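Local coordinates for protein Two-component response regulator (Geobacillus stearothermophilus, PDB 6SWI) that probably binds DNA through its C-terminal helix-turn-helix domain to regulate transcription of arabinan-utilization genes, at residues 14-25 against 51-62. Numbering follows the deposited sequence. Where two conformers were deposited one is given.
Sequences IQKHFSQSDLTL and FIHLLTKIRMEK
NE and NH2 of R59 both point at the backbone oxygen of F18: NE lies 2.9 Å from F18 O, in the plane of the carbonyl and at a lone pair, and NH2 reaches the same oxygen at 3.2 Å in a more bent bond. This pins the turn after helix 5-17 to helix 51-69, a placement consistent with the linker helix between the two helix-turn-helix units of AraC-type DNA-binding domains. R59 runs extended from CG to NE, bringing the guanidinium in edge-on, with L55 CD2 against one of its faces. NH2 also donates to a water, 2.8 Å away, which in turn donates to L23 O. With an alanine here, F18 O would lose these two donors, and the turns from H17 to L23 would probably be freer to shift.

Beside this grip, I14 fits as a knob among F51, L54, L55 and I58. Its chi1 of -63° turns CG2 onto L55 CD1, 3.6 Å away, while CD1 presses on F51 CE2. The F18 ring rests obliquely against I58 CG2, and K62 CG touches its CE1 at 3.6 Å, the lysine's NZ turning off to E65. Where helix 25-32 begins, L25 lies over a face of F51, its CB 4.0 Å from the ring centroid.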
loop_
_atom_site.group_PDB
_atom_site.type_symbol
_atom_site.label_atom_id
_atom_site.label_comp_id
_atom_site.label_asym_id
_atom_site.label_seq_id
_atom_site.Cartn_x
_atom_site.Cartn_y
_atom_site.Cartn_z
ATOM N N ILE A 14 -6.600 -1.447 -8.649
ATOM C CA ILE A 14 -5.433 -1.364 -7.778
ATOM C C ILE A 14 -5.843 -1.538 -6.320
ATOM O O ILE A 14 -5.159 -2.216 -5.541
ATOM C CB ILE A 14 -4.702 -0.028 -8.017
ATOM C CG1 ILE A 14 -4.180 0.065 -9.452
ATOM C CG2 ILE A 14 -3.560 0.146 -7.032
ATOM C CD1 ILE A 14 -3.944 1.496 -9.885
ATOM N N GLN A 15 -6.966 -0.926 -5.932
ATOM C CA GLN A 15 -7.447 -1.002 -4.520
ATOM C C GLN A 15 -7.748 -2.457 -4.144
ATOM O O GLN A 15 -7.576 -2.823 -2.968
ATOM C CB GLN A 15 -8.662 -0.093 -4.303
ATOM C CG GLN A 15 -8.304 1.388 -4.302
ATOM C CD GLN A 15 -9.484 2.330 -4.373
ATOM O OE1 GLN A 15 -10.575 1.976 -4.809
ATOM N NE2 GLN A 15 -9.255 3.561 -3.959
ATOM N N LYS A 16 -8.192 -3.255 -5.110
ATOM C CA LYS A 16 -8.493 -4.655 -4.845
ATOM C C LYS A 16 -7.276 -5.561 -4.948
ATOM O O LYS A 16 -7.228 -6.588 -4.259
ATOM C CB LYS A 16 -9.569 -5.163 -5.811
ATOM C CG LYS A 16 -10.999 -4.953 -5.334
ATOM C CD LYS A 16 -11.987 -5.812 -6.112
ATOM C CE LYS A 16 -12.086 -5.375 -7.555
ATOM N NZ LYS A 16 -13.162 -6.096 -8.294
ATOM N N HIS A 17 -6.292 -5.217 -5.784
ATOM C CA HIS A 17 -5.252 -6.162 -6.173
ATOM C C HIS A 17 -3.843 -5.728 -5.808
ATOM O O HIS A 17 -2.881 -6.343 -6.276
ATOM C CB HIS A 17 -5.365 -6.505 -7.658
ATOM C CG HIS A 17 -6.574 -7.315 -7.961
ATOM N ND1 HIS A 17 -7.641 -6.845 -8.695
ATOM C CD2 HIS A 17 -6.911 -8.561 -7.557
ATOM C CE1 HIS A 17 -8.568 -7.783 -8.756
ATOM N NE2 HIS A 17 -8.149 -8.834 -8.075
ATOM N N PHE A 18 -3.689 -4.719 -4.956
ATOM C CA PHE A 18 -2.350 -4.264 -4.602
ATOM C C PHE A 18 -1.514 -5.363 -3.954
ATOM O O PHE A 18 -0.284 -5.263 -3.956
ATOM C CB PHE A 18 -2.458 -3.068 -3.664
ATOM C CG PHE A 18 -3.062 -3.415 -2.345
ATOM C CD1 PHE A 18 -2.277 -3.908 -1.310
ATOM C CD2 PHE A 18 -4.417 -3.287 -2.143
ATOM C CE1 PHE A 18 -2.835 -4.255 -0.110
ATOM C CE2 PHE A 18 -4.975 -3.626 -0.941
ATOM C CZ PHE A 18 -4.193 -4.105 0.078
ATOM N N SER A 19 -2.148 -6.395 -3.384
ATOM C CA SER A 19 -1.395 -7.481 -2.764
ATOM C C SER A 19 -0.641 -8.326 -3.780
ATOM O O SER A 19 0.191 -9.147 -3.380
ATOM C CB SER A 19 -2.320 -8.388 -1.946
ATOM O OG SER A 19 -3.242 -9.051 -2.790
ATOM N N GLN A 20 -0.901 -8.139 -5.072
ATOM C CA GLN A 20 -0.330 -8.974 -6.123
ATOM C C GLN A 20 0.990 -8.381 -6.599
ATOM O O GLN A 20 1.028 -7.261 -7.120
ATOM C CB GLN A 20 -1.309 -9.103 -7.287
ATOM C CG GLN A 20 -2.620 -9.724 -6.885
ATOM C CD GLN A 20 -2.417 -11.062 -6.206
ATOM O OE1 GLN A 20 -1.859 -11.988 -6.797
ATOM N NE2 GLN A 20 -2.843 -11.166 -4.950
ATOM N N SER A 21 2.076 -9.135 -6.410
ATOM C CA SER A 21 3.385 -8.580 -6.709
ATOM C C SER A 21 3.633 -8.434 -8.203
ATOM O O SER A 21 4.618 -7.797 -8.579
ATOM C CB SER A 21 4.501 -9.409 -6.079
ATOM O OG SER A 21 4.413 -10.752 -6.507
ATOM N N ASP A 22 2.778 -8.998 -9.056
ATOM C CA ASP A 22 2.899 -8.838 -10.497
ATOM C C ASP A 22 1.996 -7.733 -11.047
ATOM O O ASP A 22 1.846 -7.612 -12.267
ATOM C CB ASP A 22 2.616 -10.162 -11.212
ATOM C CG ASP A 22 1.186 -10.639 -11.024
ATOM O OD1 ASP A 22 0.499 -10.161 -10.097
ATOM O OD2 ASP A 22 0.744 -11.498 -11.815
ATOM N N LEU A 23 1.398 -6.917 -10.187
ATOM C CA LEU A 23 0.516 -5.852 -10.651
ATOM C C LEU A 23 1.348 -4.696 -11.204
ATOM O O LEU A 23 2.136 -4.087 -10.473
ATOM C CB LEU A 23 -0.375 -5.384 -9.504
ATOM C CG LEU A 23 -1.438 -4.348 -9.874
ATOM C CD1 LEU A 23 -2.421 -4.922 -10.884
ATOM C CD2 LEU A 23 -2.164 -3.872 -8.632
ATOM N N THR A 24 1.175 -4.386 -12.491
ATOM C CA THR A 24 1.925 -3.316 -13.129
ATOM C C THR A 24 0.975 -2.450 -13.943
ATOM O O THR A 24 -0.144 -2.851 -14.268
ATOM C CB THR A 24 2.979 -3.845 -14.104
ATOM O OG1 THR A 24 2.308 -4.499 -15.190
ATOM C CG2 THR A 24 3.917 -4.830 -13.405
ATOM N N LEU A 25 1.453 -1.257 -14.291
ATOM C CA LEU A 25 0.682 -0.373 -15.155
ATOM C C LEU A 25 0.293 -1.086 -16.440
ATOM O O LEU A 25 -0.875 -1.072 -16.854
ATOM C CB LEU A 25 1.503 0.880 -15.455
ATOM C CG LEU A 25 0.894 1.719 -16.579
ATOM C CD1 LEU A 25 -0.187 2.635 -16.052
ATOM C CD2 LEU A 25 1.943 2.483 -17.369
ATOM N N PHE A 51 1.081 5.936 -11.579
ATOM C CA PHE A 51 0.605 4.610 -11.199
ATOM C C PHE A 51 1.463 4.007 -10.094
ATOM O O PHE A 51 0.941 3.523 -9.085
ATOM C CB PHE A 51 0.583 3.701 -12.432
ATOM C CG PHE A 51 0.126 2.294 -12.145
ATOM C CD1 PHE A 51 1.005 1.341 -11.669
ATOM C CD2 PHE A 51 -1.186 1.926 -12.379
ATOM C CE1 PHE A 51 0.578 0.045 -11.412
ATOM C CE2 PHE A 51 -1.616 0.643 -12.139
ATOM C CZ PHE A 51 -0.737 -0.296 -11.647
ATOM N N ILE A 52 2.787 4.010 -10.262
ATOM C CA ILE A 52 3.652 3.355 -9.283
ATOM C C ILE A 52 3.547 4.034 -7.923
ATOM O O ILE A 52 3.552 3.375 -6.880
ATOM C CB ILE A 52 5.104 3.279 -9.795
ATOM C CG1 ILE A 52 5.968 2.482 -8.819
ATOM C CG2 ILE A 52 5.690 4.667 -10.031
ATOM C CD1 ILE A 52 5.481 1.079 -8.631
ATOM N N HIS A 53 3.462 5.369 -7.911
ATOM C CA HIS A 53 3.363 6.052 -6.628
ATOM C C HIS A 53 2.014 5.783 -5.973
ATOM O O HIS A 53 1.941 5.594 -4.756
ATOM C CB HIS A 53 3.621 7.545 -6.793
ATOM C CG HIS A 53 5.027 7.890 -7.180
ATOM N ND1 HIS A 53 6.118 7.109 -6.856
ATOM C CD2 HIS A 53 5.514 8.947 -7.870
ATOM C CE1 HIS A 53 7.214 7.673 -7.338
ATOM N NE2 HIS A 53 6.874 8.788 -7.956
ATOM N N LEU A 54 0.938 5.758 -6.760
ATOM C CA LEU A 54 -0.378 5.428 -6.222
ATOM C C LEU A 54 -0.386 4.018 -5.643
ATOM O O LEU A 54 -0.846 3.783 -4.520
ATOM C CB LEU A 54 -1.410 5.546 -7.339
ATOM C CG LEU A 54 -2.813 5.028 -7.040
ATOM C CD1 LEU A 54 -3.439 5.835 -5.914
ATOM C CD2 LEU A 54 -3.682 5.071 -8.288
ATOM N N LEU A 55 0.115 3.054 -6.408
ATOM C CA LEU A 55 0.145 1.674 -5.940
ATOM C C LEU A 55 1.000 1.548 -4.684
ATOM O O LEU A 55 0.620 0.869 -3.716
ATOM C CB LEU A 55 0.700 0.796 -7.057
ATOM C CG LEU A 55 0.917 -0.685 -6.748
ATOM C CD1 LEU A 55 -0.370 -1.345 -6.268
ATOM C CD2 LEU A 55 1.476 -1.388 -7.967
ATOM N N THR A 56 2.164 2.195 -4.684
ATOM C CA THR A 56 3.033 2.125 -3.515
ATOM C C THR A 56 2.364 2.739 -2.295
ATOM O O THR A 56 2.449 2.192 -1.190
ATOM C CB THR A 56 4.378 2.793 -3.813
ATOM O OG1 THR A 56 4.995 2.142 -4.932
ATOM C CG2 THR A 56 5.316 2.731 -2.611
ATOM N N LYS A 57 1.684 3.872 -2.475
ATOM C CA LYS A 57 1.007 4.503 -1.352
ATOM C C LYS A 57 -0.055 3.585 -0.762
ATOM O O LYS A 57 -0.139 3.434 0.462
ATOM C CB LYS A 57 0.395 5.833 -1.774
ATOM C CG LYS A 57 -0.281 6.547 -0.622
ATOM C CD LYS A 57 -0.567 7.988 -0.969
ATOM C CE LYS A 57 -1.445 8.077 -2.199
ATOM N NZ LYS A 57 -1.714 9.488 -2.557
ATOM N N ILE A 58 -0.862 2.950 -1.614
ATOM C CA ILE A 58 -1.889 2.032 -1.126
ATOM C C ILE A 58 -1.251 0.876 -0.372
ATOM O O ILE A 58 -1.716 0.478 0.706
ATOM C CB ILE A 58 -2.754 1.534 -2.298
ATOM C CG1 ILE A 58 -3.624 2.666 -2.830
ATOM C CG2 ILE A 58 -3.592 0.345 -1.869
ATOM C CD1 ILE A 58 -4.233 2.377 -4.191
ATOM N N ARG A 59 -0.166 0.329 -0.925
ATOM C CA ARG A 59 0.522 -0.778 -0.271
ATOM C C ARG A 59 1.079 -0.380 1.087
ATOM O O ARG A 59 0.960 -1.139 2.055
ATOM C CB ARG A 59 1.643 -1.280 -1.170
ATOM C CG ARG A 59 1.132 -2.002 -2.381
ATOM C CD ARG A 59 2.238 -2.307 -3.357
ATOM N NE ARG A 59 1.822 -3.356 -4.270
ATOM C CZ ARG A 59 2.482 -3.730 -5.356
ATOM N NH1 ARG A 59 3.598 -3.112 -5.709
ATOM N NH2 ARG A 59 2.009 -4.728 -6.086
ATOM N N MET A 60 1.721 0.785 1.173
ATOM C CA MET A 60 2.359 1.164 2.429
ATOM C C MET A 60 1.324 1.514 3.487
ATOM O O MET A 60 1.529 1.236 4.677
ATOM C CB MET A 60 3.346 2.309 2.188
ATOM C CG MET A 60 4.521 1.935 1.269
ATOM S SD MET A 60 5.504 0.529 1.867
ATOM C CE MET A 60 4.995 -0.773 0.763
ATOM N N GLU A 61 0.197 2.096 3.080
ATOM C CA GLU A 61 -0.851 2.356 4.057
ATOM C C GLU A 61 -1.486 1.061 4.568
ATOM O O GLU A 61 -1.795 0.950 5.759
ATOM C CB GLU A 61 -1.863 3.358 3.516
ATOM C CG GLU A 61 -1.202 4.697 3.164
ATOM C CD GLU A 61 -1.150 5.678 4.331
ATOM O OE1 GLU A 61 -0.740 5.270 5.442
ATOM O OE2 GLU A 61 -1.488 6.865 4.129
ATOM N N LYS A 62 -1.657 0.058 3.700
ATOM C CA LYS A 62 -2.124 -1.243 4.182
ATOM C C LYS A 62 -1.099 -1.877 5.111
ATOM O O LYS A 62 -1.455 -2.472 6.136
ATOM C CB LYS A 62 -2.417 -2.185 3.017
ATOM C CG LYS A 62 -2.905 -3.551 3.460
ATOM C CD LYS A 62 -4.246 -3.427 4.162
ATOM C CE LYS A 62 -4.817 -4.776 4.479
ATOM N NZ LYS A 62 -6.208 -4.666 5.005
HETATM O O HOH W 1 3.699 -4.853 -8.302
#